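Local coordinates for ribosome-inactivating protein 3 (Zea mays, PDB 2PQI) that belongs to the ribosome-inactivating protein family and is the maize member also known as B-32, at residues A[67-72]-A[94-99]. Residues are numbered along the deposited sequence; the frame is centred on the assembly and turned at random.
Sequences AIRMDN and THLLGD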
# COMPACT_ATOMS: atom_id res chain seq x y z
N ALA A 67 -3.33 -8.39 -4.80
CA ALA A 67 -2.88 -9.47 -3.93
C ALA A 67 -1.84 -8.97 -2.93
O ALA A 67 -0.64 -9.01 -3.18
CB ALA A 67 -2.31 -10.61 -4.76
N ILE A 68 -2.33 -8.49 -1.79
CA ILE A 68 -1.50 -7.81 -0.81
C ILE A 68 -1.15 -8.76 0.33
O ILE A 68 -2.03 -9.43 0.89
CB ILE A 68 -2.25 -6.55 -0.25
CG1 ILE A 68 -2.51 -5.57 -1.40
CG2 ILE A 68 -1.45 -5.86 0.84
CD1 ILE A 68 -3.55 -4.51 -1.07
N ARG A 69 0.14 -8.87 0.64
CA ARG A 69 0.56 -9.72 1.75
C ARG A 69 0.45 -8.91 3.05
O ARG A 69 1.08 -7.87 3.23
CB ARG A 69 2.00 -10.21 1.54
CG ARG A 69 2.99 -9.15 1.17
CD ARG A 69 4.33 -9.80 0.93
NE ARG A 69 4.86 -10.47 2.12
CZ ARG A 69 5.96 -11.22 2.13
NH1 ARG A 69 6.66 -11.40 1.02
NH2 ARG A 69 6.37 -11.80 3.26
N MET A 70 -0.38 -9.41 3.96
CA MET A 70 -0.75 -8.66 5.15
C MET A 70 0.48 -8.30 5.98
O MET A 70 0.57 -7.20 6.53
CB MET A 70 -1.74 -9.46 6.00
CG MET A 70 -3.14 -8.86 6.05
SD MET A 70 -4.40 -10.06 6.51
CE MET A 70 -4.58 -9.70 8.26
N ASP A 71 1.42 -9.24 6.07
CA ASP A 71 2.43 -9.21 7.13
C ASP A 71 3.40 -8.05 6.93
O ASP A 71 4.15 -7.70 7.84
CB ASP A 71 3.19 -10.54 7.17
CG ASP A 71 4.03 -10.77 5.92
OD1 ASP A 71 3.77 -10.10 4.90
OD2 ASP A 71 4.94 -11.62 5.96
N ASN A 72 3.37 -7.45 5.74
CA ASN A 72 4.03 -6.17 5.51
C ASN A 72 3.29 -5.28 4.50
O ASN A 72 3.90 -4.46 3.81
CB ASN A 72 5.48 -6.38 5.06
CG ASN A 72 5.61 -7.48 4.02
OD1 ASN A 72 4.89 -7.51 3.03
ND2 ASN A 72 6.54 -8.40 4.26
N THR A 94 11.00 -16.74 -7.16
CA THR A 94 10.01 -17.69 -6.69
C THR A 94 8.66 -16.98 -6.66
O THR A 94 8.56 -15.87 -6.14
CB THR A 94 10.33 -18.18 -5.27
OG1 THR A 94 11.60 -18.84 -5.26
CG2 THR A 94 9.25 -19.14 -4.78
N HIS A 95 7.64 -17.61 -7.23
CA HIS A 95 6.32 -17.02 -7.24
C HIS A 95 5.70 -17.18 -5.87
O HIS A 95 5.76 -18.27 -5.29
CB HIS A 95 5.43 -17.70 -8.27
CG HIS A 95 5.54 -17.11 -9.64
ND1 HIS A 95 5.95 -17.84 -10.73
CD2 HIS A 95 5.31 -15.86 -10.09
CE1 HIS A 95 5.96 -17.07 -11.80
NE2 HIS A 95 5.57 -15.86 -11.44
N LEU A 96 5.12 -16.10 -5.36
CA LEU A 96 4.45 -16.12 -4.08
C LEU A 96 2.97 -16.39 -4.37
O LEU A 96 2.25 -16.97 -3.55
CB LEU A 96 4.61 -14.79 -3.37
CG LEU A 96 6.06 -14.50 -3.00
CD1 LEU A 96 6.20 -13.09 -2.43
CD2 LEU A 96 6.52 -15.56 -2.02
N LEU A 97 2.54 -15.99 -5.56
CA LEU A 97 1.15 -16.17 -5.97
C LEU A 97 0.92 -17.48 -6.72
O LEU A 97 1.80 -17.96 -7.43
CB LEU A 97 0.72 -15.04 -6.89
CG LEU A 97 0.84 -13.58 -6.48
CD1 LEU A 97 0.01 -12.76 -7.46
CD2 LEU A 97 0.36 -13.35 -5.05
N GLY A 98 -0.26 -18.05 -6.57
CA GLY A 98 -0.58 -19.29 -7.26
C GLY A 98 -1.47 -19.03 -8.47
O GLY A 98 -1.67 -17.87 -8.85
N ASP A 99 -2.00 -20.10 -9.06
CA ASP A 99 -2.86 -20.02 -10.24
C ASP A 99 -2.12 -19.61 -11.52
O ASP A 99 -2.64 -18.83 -12.32
CB ASP A 99 -4.03 -19.06 -10.00
CG ASP A 99 -5.22 -19.75 -9.33
OD1 ASP A 99 -5.17 -20.98 -9.15
OD2 ASP A 99 -6.20 -19.05 -9.00
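Ala67 and Leu97 meet through methyl groups alone: CB of Ala67 lies 3.8 Å from CD2 of Leu97 and 4.2 Å from its CD1, so the short side chain sits against both arms of the leucine fork. The backbones stay well apart, with 8.1 Å between the CA atoms of Ala67 and Leu97, and no hydrogen bond joins 67-72 to 94-99. Leucine suits the place because its branch, set out at CG, can span the distance between the backbones. In Leu97, CG lies beside the backbone N, opposite the carbonyl carbon, a swing that carries the two methyls toward Ala67. Trp52, Val76 and Trp85, from neighbouring strands, also touch Leu97, making the spot apolar and suited to an alanine, whose small side chain adds little bulk beneath the leucine.

In the ribosome-inactivating protein fold seen here, strand 63-69 belongs to the mixed sheet, and the loop between strands 85-87 and 102-103 sets Leu97 on one face of it, while Leu96 reaches the guanidinium of Arg69 at the rim. Glu87 accepts a hydrogen bond from the backbone N of Leu96, tying this loop back to the preceding strand.

Two residues along from Ala67, Arg69 also points toward the loop. Its NH1 lies 3.9 Å from CD1 of Leu96, an oblique approach of methyl to guanidinium. CG is wedged between the backbone N and the carbonyl carbon (chi1 49°), and a turn about CG-CD brings the other nitrogens round to Asp71: NE reaches OD1 at 3.0 Å and NH2 reaches OD2 at 3.1 Å, a side-on, two-bond salt bridge. Both bonds are nearly straight (167° and 172°), and each oxygen offers its syn lone pair close to the guanidinium plane, which fixes the rotation of that group.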